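Aminopeptidase N (Francisella tularensis subsp. tularensis, PDB 5DLL) is a zinc-dependent aminopeptidase of the M1 family that releases N-terminal amino acids from peptides and probably takes part in breaking down intracellular peptides. Local coordinates at residues Thr31-Glu36 with Val44-Tyr49; Ser40-Thr45 with Ile110-Asn115; Thr61-Gly66 with Glu90-Ile95; Thr106-Asn111 with Ile140-Asp145. One frame throughout, in Å; residues are numbered along the deposited sequence.

Contact 1: residues Thr31-Glu36 with Val44-Tyr49; sequences THLIFE and VTANLY. With NA (sodium ion), chain R.
His32 and Tyr49 bring two aromatic side chains together at about a right angle, with ring planes 79° apart. The approach is oblique on the histidine ring and so is neither a stack nor an edge-to-face pair. Both rings swing beside their own backbone N (chi1 -65° and -63°), which brings the tyrosine rim to the histidine, with Tyr49 CE2 3.3 Å from His32 ND1.

His32, Ile34, Thr45 and Asn47 share one face of the sheet. The other carries Thr31, Leu33, Phe35, Val44, Ala46 and Leu48. Here Phe35 and Val44 run side by side in the same direction. Val44 CG1 sits over one face of the ring, displaced toward its rim, while Val44 CG2 touches Phe35 CE2 at 3.9 Å. Next along, the Leu33 branch ending in CD2 lies against the Ala46 methyl, CD2 to CB 3.5 Å.

The backbones form an antiparallel hairpin. His32 and Asn47 exchange two nearly straight bonds, His32 N to Asn47 O 3.0 Å and Asn47 N to His32 O 2.8 Å. In the next hydrogen-bonded pair Ile34 N reaches Thr45 O at 3.0 Å, whereas the return bond from Thr45 N is weak. A water bonded to both Glu36 OE1 and Thr45 OG1 spans the strands nearby.

The chemistry is thus two-sided. One face is mixed, with Ile34 among His32, Thr45, Asn47 and a water; the other is mostly hydrocarbon, its Thr31 hydroxyl bonded to Tyr143 OH. Val44 O, turned from this partner strand, binds a sodium ion at 2.3 Å.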
loop_
_atom_site.group_PDB
_atom_site.type_symbol
_atom_site.label_atom_id
_atom_site.label_comp_id
_atom_site.label_asym_id
_atom_site.label_seq_id
_atom_site.Cartn_x
_atom_site.Cartn_y
_atom_site.Cartn_z
ATOM N N THR A 31 -1.093 32.372 6.939
ATOM C CA THR A 31 -0.909 32.511 5.503
ATOM C C THR A 31 -2.254 32.870 4.873
ATOM O O THR A 31 -3.207 32.094 4.954
ATOM C CB THR A 31 -0.388 31.191 4.906
ATOM O OG1 THR A 31 0.848 30.835 5.544
ATOM C CG2 THR A 31 -0.178 31.316 3.401
ATOM N N HIS A 32 -2.336 34.055 4.277
ATOM C CA HIS A 32 -3.561 34.509 3.620
ATOM C C HIS A 32 -3.323 34.610 2.125
ATOM O O HIS A 32 -2.522 35.428 1.681
ATOM C CB HIS A 32 -4.000 35.865 4.166
ATOM C CG HIS A 32 -4.394 35.832 5.607
ATOM N ND1 HIS A 32 -3.493 35.564 6.616
ATOM C CD2 HIS A 32 -5.589 36.029 6.211
ATOM C CE1 HIS A 32 -4.118 35.595 7.778
ATOM N NE2 HIS A 32 -5.391 35.875 7.561
ATOM N N LEU A 33 -4.022 33.776 1.359
ATOM C CA LEU A 33 -3.866 33.727 -0.088
ATOM C C LEU A 33 -5.124 34.211 -0.797
ATOM O O LEU A 33 -6.233 34.054 -0.287
ATOM C CB LEU A 33 -3.545 32.299 -0.547
ATOM C CG LEU A 33 -2.478 31.532 0.242
ATOM C CD1 LEU A 33 -2.254 30.162 -0.383
ATOM C CD2 LEU A 33 -1.174 32.311 0.322
ATOM N N ILE A 34 -4.927 34.818 -1.966
ATOM C CA ILE A 34 -6.012 35.152 -2.889
ATOM C C ILE A 34 -5.630 34.608 -4.261
ATOM O O ILE A 34 -4.548 34.911 -4.774
ATOM C CB ILE A 34 -6.254 36.676 -2.995
ATOM C CG1 ILE A 34 -6.586 37.273 -1.617
ATOM C CG2 ILE A 34 -7.379 36.970 -3.986
ATOM C CD1 ILE A 34 -6.443 38.779 -1.535
ATOM N N PHE A 35 -6.512 33.795 -4.837
ATOM C CA PHE A 35 -6.310 33.232 -6.170
ATOM C C PHE A 35 -7.294 33.854 -7.157
ATOM O O PHE A 35 -8.515 33.720 -6.998
ATOM C CB PHE A 35 -6.503 31.715 -6.158
ATOM C CG PHE A 35 -5.397 30.960 -5.470
ATOM C CD1 PHE A 35 -5.368 30.849 -4.082
ATOM C CD2 PHE A 35 -4.399 30.336 -6.208
ATOM C CE1 PHE A 35 -4.359 30.146 -3.446
ATOM C CE2 PHE A 35 -3.384 29.633 -5.577
ATOM C CZ PHE A 35 -3.366 29.538 -4.194
ATOM N N GLU A 36 -6.755 34.539 -8.166
ATOM C CA GLU A 36 -7.545 35.043 -9.279
ATOM C C GLU A 36 -7.315 34.124 -10.468
ATOM O O GLU A 36 -6.391 34.325 -11.253
ATOM C CB GLU A 36 -7.150 36.476 -9.608
ATOM C CG GLU A 36 -7.241 37.393 -8.405
ATOM C CD GLU A 36 -7.084 38.848 -8.765
ATOM O OE1 GLU A 36 -6.246 39.521 -8.133
ATOM O OE2 GLU A 36 -7.798 39.317 -9.678
ATOM N N VAL A 44 -1.538 35.234 -7.749
ATOM C CA VAL A 44 -1.504 34.767 -6.365
ATOM C C VAL A 44 -0.889 35.816 -5.425
ATOM O O VAL A 44 0.351 35.915 -5.267
ATOM C CB VAL A 44 -0.742 33.430 -6.245
ATOM C CG1 VAL A 44 -0.878 32.861 -4.839
ATOM C CG2 VAL A 44 -1.250 32.434 -7.282
ATOM N N THR A 45 -1.776 36.598 -4.809
ATOM C CA THR A 45 -1.414 37.490 -3.712
ATOM C C THR A 45 -1.314 36.652 -2.445
ATOM O O THR A 45 -2.136 35.766 -2.231
ATOM C CB THR A 45 -2.475 38.588 -3.490
ATOM O OG1 THR A 45 -2.839 39.177 -4.746
ATOM C CG2 THR A 45 -1.942 39.673 -2.547
ATOM N N ALA A 46 -0.315 36.928 -1.613
ATOM C CA ALA A 46 -0.099 36.155 -0.388
ATOM C C ALA A 46 0.464 37.015 0.735
ATOM O O ALA A 46 1.517 37.636 0.578
ATOM C CB ALA A 46 0.828 34.978 -0.650
ATOM N N ASN A 47 -0.243 37.034 1.864
ATOM C CA ASN A 47 0.206 37.737 3.057
ATOM C C ASN A 47 0.736 36.742 4.071
ATOM O O ASN A 47 -0.029 35.993 4.670
ATOM C CB ASN A 47 -0.938 38.533 3.676
ATOM C CG ASN A 47 -1.169 39.853 2.985
ATOM O OD1 ASN A 47 -1.068 40.907 3.604
ATOM N ND2 ASN A 47 -1.487 39.805 1.698
ATOM N N LEU A 48 2.050 36.749 4.257
ATOM C CA LEU A 48 2.723 35.827 5.159
ATOM C C LEU A 48 3.048 36.561 6.443
ATOM O O LEU A 48 3.792 37.545 6.422
ATOM C CB LEU A 48 4.022 35.308 4.526
ATOM C CG LEU A 48 3.909 34.127 3.558
ATOM C CD1 LEU A 48 2.706 34.254 2.638
ATOM C CD2 LEU A 48 5.192 33.982 2.754
ATOM N N TYR A 49 2.491 36.087 7.555
ATOM C CA TYR A 49 2.749 36.685 8.863
ATOM C C TYR A 49 3.847 35.896 9.551
ATOM O O TYR A 49 3.616 34.827 10.102
ATOM C CB TYR A 49 1.467 36.765 9.684
ATOM C CG TYR A 49 0.452 37.667 9.019
ATOM C CD1 TYR A 49 0.454 39.035 9.248
ATOM C CD2 TYR A 49 -0.477 37.158 8.123
ATOM C CE1 TYR A 49 -0.460 39.866 8.623
ATOM C CE2 TYR A 49 -1.388 37.983 7.493
ATOM C CZ TYR A 49 -1.376 39.333 7.749
ATOM O OH TYR A 49 -2.289 40.143 7.122
HETATM NA NA NA R . 2.176 35.864 -3.925
HETATM O O HOH W 1 -4.454 37.769 -6.451
#

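Contact 2: residues Ser40-Thr45 with Ile110-Asn115; sequences SKTRVT and INPSAN. With NA (sodium ion), chain R.
Thr42 and Ile110 are joined first through their backbones. They form an antiparallel hydrogen-bonded pair in which Thr42 N donates a hydrogen bond to Ile110 O at 3.0 Å, and Ile110 N returns a bond of the same length to Thr42 O.

Van der Waals packing follows on the face these two side chains share. Ile110 has CG1 between its backbone N and carbonyl carbon (chi1 56°), which lays CG1 3.9 Å from Thr42 CB and carries CD1 on to Val44 CG2, 4.0 Å away. The Pro112 ring crosses the threonine at a slant, its CG 3.4 Å from Thr42 OG1, a hydroxyl already hydrogen-bonded to Asp38 O.

Weaker contacts lie at the exposed end, at Ser40 and Asn111. Ser40 O receives a CA-H...O contact from Asn111 CA at 3.3 Å. The Asn111 amide packs beside Ser40 O without bonding to it, and its OD1 makes a weak bond to Ala114 N as the chain enters the type I turn from Pro112 to Asn115.

The contact sits where strand 101-110 ends beside the start of strand 42-52, itself flanked on its other edge by strand 26-36. Leu37 and Leu121 pack against Thr42, and Leu69, just ahead of strand 70-76, against Ile110.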
loop_
_atom_site.group_PDB
_atom_site.type_symbol
_atom_site.label_atom_id
_atom_site.label_comp_id
_atom_site.label_asym_id
_atom_site.label_seq_id
_atom_site.Cartn_x
_atom_site.Cartn_y
_atom_site.Cartn_z
ATOM N N SER A 40 -4.100 31.249 -18.315
ATOM C CA SER A 40 -2.716 31.672 -18.595
ATOM C C SER A 40 -2.043 32.430 -17.451
ATOM O O SER A 40 -0.873 32.202 -17.149
ATOM C CB SER A 40 -2.685 32.577 -19.831
ATOM O OG SER A 40 -3.266 31.945 -20.954
ATOM N N LYS A 41 -2.781 33.354 -16.844
ATOM C CA LYS A 41 -2.207 34.330 -15.924
ATOM C C LYS A 41 -2.956 34.350 -14.592
ATOM O O LYS A 41 -3.641 35.319 -14.267
ATOM C CB LYS A 41 -2.241 35.719 -16.571
ATOM C CG LYS A 41 -1.504 35.805 -17.901
ATOM C CD LYS A 41 -1.642 37.183 -18.531
ATOM C CE LYS A 41 -0.575 37.424 -19.587
ATOM N NZ LYS A 41 -0.536 36.349 -20.617
ATOM N N THR A 42 -2.828 33.268 -13.831
ATOM C CA THR A 42 -3.397 33.192 -12.487
ATOM C C THR A 42 -2.561 34.046 -11.529
ATOM O O THR A 42 -1.340 33.900 -11.474
ATOM C CB THR A 42 -3.434 31.736 -11.975
ATOM O OG1 THR A 42 -4.276 30.941 -12.825
ATOM C CG2 THR A 42 -3.953 31.673 -10.543
ATOM N N ARG A 43 -3.222 34.934 -10.785
ATOM C CA ARG A 43 -2.535 35.853 -9.874
ATOM C C ARG A 43 -2.673 35.394 -8.429
ATOM O O ARG A 43 -3.787 35.212 -7.944
ATOM C CB ARG A 43 -3.089 37.272 -10.006
ATOM C CG ARG A 43 -2.675 37.998 -11.276
ATOM C CD ARG A 43 -3.305 39.384 -11.341
ATOM N NE ARG A 43 -2.717 40.315 -10.374
ATOM C CZ ARG A 43 -3.250 41.485 -10.018
ATOM N NH1 ARG A 43 -4.407 41.901 -10.530
ATOM N NH2 ARG A 43 -2.621 42.249 -9.132
ATOM N N VAL A 44 -1.538 35.234 -7.749
ATOM C CA VAL A 44 -1.504 34.767 -6.365
ATOM C C VAL A 44 -0.889 35.816 -5.425
ATOM O O VAL A 44 0.351 35.915 -5.267
ATOM C CB VAL A 44 -0.742 33.430 -6.245
ATOM C CG1 VAL A 44 -0.878 32.861 -4.839
ATOM C CG2 VAL A 44 -1.250 32.434 -7.282
ATOM N N THR A 45 -1.776 36.598 -4.809
ATOM C CA THR A 45 -1.414 37.490 -3.712
ATOM C C THR A 45 -1.314 36.652 -2.445
ATOM O O THR A 45 -2.136 35.766 -2.231
ATOM C CB THR A 45 -2.475 38.588 -3.490
ATOM O OG1 THR A 45 -2.839 39.177 -4.746
ATOM C CG2 THR A 45 -1.942 39.673 -2.547
ATOM N N ILE A 110 1.302 33.033 -12.476
ATOM C CA ILE A 110 1.679 31.676 -12.876
ATOM C C ILE A 110 0.785 31.149 -13.995
ATOM O O ILE A 110 -0.317 31.648 -14.217
ATOM C CB ILE A 110 1.614 30.692 -11.688
ATOM C CG1 ILE A 110 0.216 30.699 -11.056
ATOM C CG2 ILE A 110 2.669 31.043 -10.648
ATOM C CD1 ILE A 110 0.041 29.699 -9.933
ATOM N N ASN A 111 1.273 30.120 -14.680
ATOM C CA ASN A 111 0.617 29.576 -15.862
ATOM C C ASN A 111 0.269 28.102 -15.647
ATOM O O ASN A 111 1.106 27.225 -15.874
ATOM C CB ASN A 111 1.532 29.754 -17.077
ATOM C CG ASN A 111 0.790 29.661 -18.397
ATOM O OD1 ASN A 111 -0.321 29.133 -18.478
ATOM N ND2 ASN A 111 1.415 30.178 -19.450
ATOM N N PRO A 112 -0.962 27.831 -15.173
ATOM C CA PRO A 112 -1.447 26.461 -14.992
ATOM C C PRO A 112 -1.573 25.694 -16.303
ATOM O O PRO A 112 -1.265 24.500 -16.351
ATOM C CB PRO A 112 -2.828 26.658 -14.356
ATOM C CG PRO A 112 -2.753 27.988 -13.699
ATOM C CD PRO A 112 -1.896 28.815 -14.598
ATOM N N SER A 113 -2.014 26.380 -17.353
ATOM C CA SER A 113 -2.172 25.773 -18.667
ATOM C C SER A 113 -0.865 25.172 -19.173
ATOM O O SER A 113 -0.880 24.162 -19.883
ATOM C CB SER A 113 -2.679 26.812 -19.660
ATOM O OG SER A 113 -2.874 26.239 -20.935
ATOM N N ALA A 114 0.252 25.799 -18.794
ATOM C CA ALA A 114 1.591 25.404 -19.243
ATOM C C ALA A 114 2.301 24.401 -18.331
ATOM O O ALA A 114 3.322 23.837 -18.720
ATOM C CB ALA A 114 2.457 26.643 -19.403
ATOM N N ASN A 115 1.774 24.192 -17.126
ATOM C CA ASN A 115 2.373 23.267 -16.163
ATOM C C ASN A 115 2.069 21.808 -16.505
ATOM O O ASN A 115 0.921 21.361 -16.412
ATOM C CB ASN A 115 1.873 23.584 -14.749
ATOM C CG ASN A 115 2.544 22.739 -13.673
ATOM O OD1 ASN A 115 3.222 21.747 -13.957
ATOM N ND2 ASN A 115 2.353 23.133 -12.427
HETATM NA NA NA R . 2.176 35.864 -3.925
#

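Contact 3: residues Thr61-Gly66 with Glu90-Ile95; sequences TLVLDG and ENQLII
Gln92 leans across to Val63, two pairs along from its own partner, Asp65, and the next on the same face. Its CB lies 3.5 Å from Leu64 O, and CG is still within 4.1 Å of that same carbonyl oxygen. With CG anti to the carbonyl carbon (chi1 -57°) and the chain extended beyond it, CD passes 3.9 Å from Val63 CG1. At the tip NE2 packs 3.4 Å from the same Val63 methyl, while OE1 accepts a hydrogen bond from Asn89 ND2. Farther along this face Thr61 CG2 and Ile94 CG2 meet obliquely.

Beneath these side chains runs a regular antiparallel ladder. Leu62 with Ile95 and Leu64 with Leu93 each exchange two backbone bonds, for example Leu62 N to Ile95 O at 2.7 Å. Past the strand end Gly66 N adds a straight bond to Asn91 O at 3.2 Å, although the donor stands well above the carbonyl plane.

Strand 62-65 is an edge of a small three-stranded antiparallel sheet in which strand 92-95 is central and strand 87-88 completes the order. The face shared by Leu62, Leu64, Leu93 and Ile95 packs on neighbouring strands, Leu62, Leu64 and Ile95 against Leu104 of strand 101-110 and Leu93 against Leu71 and Ile74 of strand 70-76.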
loop_
_atom_site.group_PDB
_atom_site.type_symbol
_atom_site.label_atom_id
_atom_site.label_comp_id
_atom_site.label_asym_id
_atom_site.label_seq_id
_atom_site.Cartn_x
_atom_site.Cartn_y
_atom_site.Cartn_z
ATOM N N THR A 61 18.512 36.673 7.660
ATOM C CA THR A 61 18.197 36.573 6.248
ATOM C C THR A 61 17.020 35.626 6.074
ATOM O O THR A 61 17.037 34.512 6.592
ATOM C CB THR A 61 19.395 36.047 5.434
ATOM O OG1 THR A 61 20.482 36.981 5.517
ATOM C CG2 THR A 61 19.013 35.850 3.967
ATOM N N LEU A 62 16.001 36.080 5.353
ATOM C CA LEU A 62 14.879 35.234 4.975
ATOM C C LEU A 62 15.160 34.610 3.608
ATOM O O LEU A 62 15.476 35.319 2.655
ATOM C CB LEU A 62 13.590 36.056 4.925
ATOM C CG LEU A 62 12.269 35.292 4.761
ATOM C CD1 LEU A 62 11.921 34.514 6.025
ATOM C CD2 LEU A 62 11.142 36.249 4.394
ATOM N N VAL A 63 15.052 33.286 3.523
ATOM C CA VAL A 63 15.253 32.564 2.268
ATOM C C VAL A 63 13.969 31.815 1.901
ATOM O O VAL A 63 13.751 30.688 2.344
ATOM C CB VAL A 63 16.439 31.567 2.361
ATOM C CG1 VAL A 63 16.664 30.867 1.024
ATOM C CG2 VAL A 63 17.708 32.276 2.817
ATOM N N LEU A 64 13.124 32.451 1.096
ATOM C CA LEU A 64 11.891 31.824 0.621
ATOM C C LEU A 64 12.140 30.968 -0.618
ATOM O O LEU A 64 12.919 31.342 -1.487
ATOM C CB LEU A 64 10.842 32.889 0.296
ATOM C CG LEU A 64 10.341 33.690 1.498
ATOM C CD1 LEU A 64 9.614 34.939 1.035
ATOM C CD2 LEU A 64 9.440 32.840 2.376
ATOM N N ASP A 65 11.470 29.823 -0.686
ATOM C CA ASP A 65 11.500 28.947 -1.855
ATOM C C ASP A 65 10.431 29.388 -2.859
ATOM O O ASP A 65 9.305 29.714 -2.474
ATOM C CB ASP A 65 11.241 27.491 -1.439
ATOM C CG ASP A 65 12.262 26.968 -0.431
ATOM O OD1 ASP A 65 13.456 26.855 -0.791
ATOM O OD2 ASP A 65 11.865 26.657 0.716
ATOM N N GLY A 66 10.778 29.391 -4.143
ATOM C CA GLY A 66 9.834 29.769 -5.196
ATOM C C GLY A 66 10.361 29.421 -6.575
ATOM O O GLY A 66 11.509 29.723 -6.893
ATOM N N GLU A 90 16.667 31.752 -9.474
ATOM C CA GLU A 90 15.874 30.720 -10.129
ATOM C C GLU A 90 14.958 29.953 -9.163
ATOM O O GLU A 90 13.816 29.619 -9.506
ATOM C CB GLU A 90 16.842 29.751 -10.812
ATOM C CG GLU A 90 16.265 28.879 -11.904
ATOM C CD GLU A 90 17.339 28.010 -12.526
ATOM O OE1 GLU A 90 17.159 26.774 -12.578
ATOM O OE2 GLU A 90 18.377 28.568 -12.941
ATOM N N ASN A 91 15.463 29.686 -7.959
ATOM C CA ASN A 91 14.788 28.802 -7.009
ATOM C C ASN A 91 14.430 29.427 -5.657
ATOM O O ASN A 91 13.848 28.751 -4.806
ATOM C CB ASN A 91 15.660 27.561 -6.778
ATOM C CG ASN A 91 15.625 26.599 -7.950
ATOM O OD1 ASN A 91 14.573 26.053 -8.292
ATOM N ND2 ASN A 91 16.776 26.380 -8.568
ATOM N N GLN A 92 14.768 30.701 -5.452
ATOM C CA GLN A 92 14.599 31.334 -4.141
ATOM C C GLN A 92 14.271 32.817 -4.235
ATOM O O GLN A 92 14.348 33.414 -5.308
ATOM C CB GLN A 92 15.877 31.184 -3.314
ATOM C CG GLN A 92 16.345 29.754 -3.094
ATOM C CD GLN A 92 17.750 29.684 -2.530
ATOM O OE1 GLN A 92 18.671 30.331 -3.037
ATOM N NE2 GLN A 92 17.925 28.890 -1.483
ATOM N N LEU A 93 13.896 33.391 -3.095
ATOM C CA LEU A 93 13.810 34.839 -2.919
ATOM C C LEU A 93 14.439 35.206 -1.577
ATOM O O LEU A 93 13.928 34.828 -0.524
ATOM C CB LEU A 93 12.362 35.317 -2.985
ATOM C CG LEU A 93 12.143 36.840 -2.991
ATOM C CD1 LEU A 93 10.796 37.181 -3.612
ATOM C CD2 LEU A 93 12.258 37.462 -1.603
ATOM N N ILE A 94 15.544 35.946 -1.623
ATOM C CA ILE A 94 16.351 36.228 -0.436
ATOM C C ILE A 94 16.193 37.681 0.017
ATOM O O ILE A 94 16.247 38.604 -0.793
ATOM C CB ILE A 94 17.841 35.909 -0.704
ATOM C CG1 ILE A 94 17.968 34.469 -1.227
ATOM C CG2 ILE A 94 18.683 36.128 0.553
ATOM C CD1 ILE A 94 19.380 33.927 -1.280
ATOM N N ILE A 95 15.994 37.866 1.320
ATOM C CA ILE A 95 15.874 39.191 1.926
ATOM C C ILE A 95 16.724 39.247 3.190
ATOM O O ILE A 95 16.530 38.446 4.102
ATOM C CB ILE A 95 14.419 39.518 2.322
ATOM C CG1 ILE A 95 13.454 39.194 1.173
ATOM C CG2 ILE A 95 14.308 40.980 2.751
ATOM C CD1 ILE A 95 11.993 39.371 1.525
#

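Contact 4: residues Thr106-Asn111 with Ile140-Asp145; sequences TVVEIN and ITYYLD. With NA (sodium ion), chain R.
Thr106 and Thr141 turn their hydroxyls to a shared sodium ion, and around it the contact is closest. Thr106 binds twice, through its backbone O at 2.2 Å from the sodium and through OG1 at 2.4 Å. This chelation depends on a chi1 of 73°, which sets OG1 between the backbone N and the carbonyl carbon, on the same side as the carbonyl it works with. From the facing loop Thr141 OG1, anti to its own backbone N, comes to 2.4 Å from the ion. Thr106 OG1 and Thr141 OG1 stay 3.4 Å apart, joined by the metal rather than by a hydrogen bond.

Val108 flanks the site. Its CG2 meets the rim of the Tyr142 ring near the ring plane, 4.0 Å from CD2, and its CG1 faces Ile140 O at 3.8 Å. Toward the end of the strand the fit loosens: Ile110 CD1 and Ile140 CG2 are 4.5 Å apart. Even so, the touching residues are all buried, and this looser end does not open to solvent.

Val44 O completes the four protein oxygens around the sodium. All are carbonyl or hydroxyl oxygens without formal charge, so the ion is probably held by ion-dipole attraction. It joins strands 42-52 and 101-110 to the loop of Thr141; strand 101-110 and that loop share no hydrogen bonds here.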
loop_
_atom_site.group_PDB
_atom_site.type_symbol
_atom_site.label_atom_id
_atom_site.label_comp_id
_atom_site.label_asym_id
_atom_site.label_seq_id
_atom_site.Cartn_x
_atom_site.Cartn_y
_atom_site.Cartn_z
ATOM N N THR A 106 3.328 39.328 -1.191
ATOM C CA THR A 106 3.832 39.123 -2.550
ATOM C C THR A 106 2.672 38.861 -3.502
ATOM O O THR A 106 1.842 37.985 -3.238
ATOM C CB THR A 106 4.786 37.906 -2.659
ATOM O OG1 THR A 106 4.037 36.676 -2.560
ATOM C CG2 THR A 106 5.873 37.955 -1.591
ATOM N N VAL A 107 2.630 39.598 -4.610
ATOM C CA VAL A 107 1.775 39.237 -5.742
ATOM C C VAL A 107 2.638 38.533 -6.780
ATOM O O VAL A 107 3.739 38.986 -7.084
ATOM C CB VAL A 107 1.086 40.455 -6.386
ATOM C CG1 VAL A 107 0.195 40.012 -7.540
ATOM C CG2 VAL A 107 0.278 41.218 -5.345
ATOM N N VAL A 108 2.119 37.429 -7.315
ATOM C CA VAL A 108 2.847 36.548 -8.232
ATOM C C VAL A 108 1.897 36.097 -9.346
ATOM O O VAL A 108 0.692 36.008 -9.127
ATOM C CB VAL A 108 3.413 35.326 -7.459
ATOM C CG1 VAL A 108 3.600 34.101 -8.344
ATOM C CG2 VAL A 108 4.725 35.689 -6.776
ATOM N N GLU A 109 2.441 35.819 -10.532
ATOM C CA GLU A 109 1.655 35.297 -11.656
ATOM C C GLU A 109 2.201 33.943 -12.113
ATOM O O GLU A 109 3.411 33.735 -12.145
ATOM C CB GLU A 109 1.674 36.290 -12.818
ATOM C CG GLU A 109 0.798 35.905 -14.001
ATOM C CD GLU A 109 0.995 36.838 -15.176
ATOM O OE1 GLU A 109 0.710 38.045 -15.027
ATOM O OE2 GLU A 109 1.440 36.365 -16.246
ATOM N N ILE A 110 1.302 33.033 -12.476
ATOM C CA ILE A 110 1.679 31.676 -12.876
ATOM C C ILE A 110 0.785 31.149 -13.995
ATOM O O ILE A 110 -0.317 31.648 -14.217
ATOM C CB ILE A 110 1.614 30.692 -11.688
ATOM C CG1 ILE A 110 0.216 30.699 -11.056
ATOM C CG2 ILE A 110 2.669 31.043 -10.648
ATOM C CD1 ILE A 110 0.041 29.699 -9.933
ATOM N N ASN A 111 1.273 30.120 -14.680
ATOM C CA ASN A 111 0.617 29.576 -15.862
ATOM C C ASN A 111 0.269 28.102 -15.647
ATOM O O ASN A 111 1.106 27.225 -15.874
ATOM C CB ASN A 111 1.532 29.754 -17.077
ATOM C CG ASN A 111 0.790 29.661 -18.397
ATOM O OD1 ASN A 111 -0.321 29.133 -18.478
ATOM N ND2 ASN A 111 1.415 30.178 -19.450
ATOM N N ILE A 140 3.759 27.811 -6.592
ATOM C CA ILE A 140 2.495 28.550 -6.565
ATOM C C ILE A 140 2.727 29.974 -6.075
ATOM O O ILE A 140 2.288 30.928 -6.710
ATOM C CB ILE A 140 1.444 27.837 -5.688
ATOM C CG1 ILE A 140 1.149 26.447 -6.262
ATOM C CG2 ILE A 140 0.162 28.660 -5.606
ATOM C CD1 ILE A 140 0.235 25.594 -5.413
ATOM N N THR A 141 3.394 30.108 -4.932
ATOM C CA THR A 141 3.888 31.403 -4.469
ATOM C C THR A 141 5.126 31.150 -3.618
ATOM O O THR A 141 5.469 29.995 -3.353
ATOM C CB THR A 141 2.802 32.213 -3.709
ATOM O OG1 THR A 141 3.122 33.619 -3.713
ATOM C CG2 THR A 141 2.630 31.715 -2.277
ATOM N N TYR A 142 5.798 32.227 -3.216
ATOM C CA TYR A 142 7.045 32.133 -2.455
ATOM C C TYR A 142 6.746 31.782 -1.004
ATOM O O TYR A 142 5.994 32.492 -0.335
ATOM C CB TYR A 142 7.833 33.446 -2.518
ATOM C CG TYR A 142 8.557 33.689 -3.830
ATOM C CD1 TYR A 142 9.800 33.117 -4.077
ATOM C CD2 TYR A 142 8.007 34.506 -4.815
ATOM C CE1 TYR A 142 10.469 33.341 -5.272
ATOM C CE2 TYR A 142 8.671 34.736 -6.011
ATOM C CZ TYR A 142 9.901 34.154 -6.235
ATOM O OH TYR A 142 10.567 34.380 -7.420
ATOM N N TYR A 143 7.347 30.698 -0.527
ATOM C CA TYR A 143 7.049 30.150 0.795
ATOM C C TYR A 143 8.284 29.481 1.413
ATOM O O TYR A 143 9.298 29.288 0.738
ATOM C CB TYR A 143 5.920 29.123 0.663
ATOM C CG TYR A 143 5.085 28.965 1.912
ATOM C CD1 TYR A 143 4.187 29.958 2.297
ATOM C CD2 TYR A 143 5.188 27.826 2.709
ATOM C CE1 TYR A 143 3.420 29.825 3.439
ATOM C CE2 TYR A 143 4.424 27.688 3.856
ATOM C CZ TYR A 143 3.541 28.690 4.212
ATOM O OH TYR A 143 2.775 28.573 5.346
ATOM N N LEU A 144 8.201 29.146 2.700
ATOM C CA LEU A 144 9.158 28.223 3.320
ATOM C C LEU A 144 8.629 26.800 3.125
ATOM O O LEU A 144 7.993 26.224 4.012
ATOM C CB LEU A 144 9.356 28.536 4.803
ATOM C CG LEU A 144 10.174 29.791 5.117
ATOM C CD1 LEU A 144 10.000 30.177 6.579
ATOM C CD2 LEU A 144 11.649 29.601 4.781
ATOM N N ASP A 145 8.896 26.249 1.943
ATOM C CA ASP A 145 8.287 25.004 1.503
ATOM C C ASP A 145 8.969 23.793 2.153
ATOM O O ASP A 145 9.660 23.000 1.499
ATOM C CB ASP A 145 8.323 24.936 -0.027
ATOM C CG ASP A 145 7.538 23.772 -0.587
ATOM O OD1 ASP A 145 7.002 22.955 0.195
ATOM O OD2 ASP A 145 7.464 23.672 -1.826
HETATM NA NA NA R . 2.176 35.864 -3.925
#

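Overall arrangement
All four contacts belong to the beta-rich N-terminal domain of the M1 fold, away from the catalytic zinc. Contact 4 is wholly buried; the other three are partly buried, with contact 2 at a strand end and contact 3 on a small separate sheet. Contacts 1 and 2 share Val44 and Thr45 of strand 42-52, contacts 2 and 4 share Ile110 and Asn111, and the sodium ion touches contacts 1, 2 and 4. Contact 3 meets contact 4 instead through Asp65 N, probably bonded to Tyr143 O. Backbone ladders dominate contacts 1 and 3, contact 2 keeps a single paired rung, and contact 4 replaces the ladder with metal coordination.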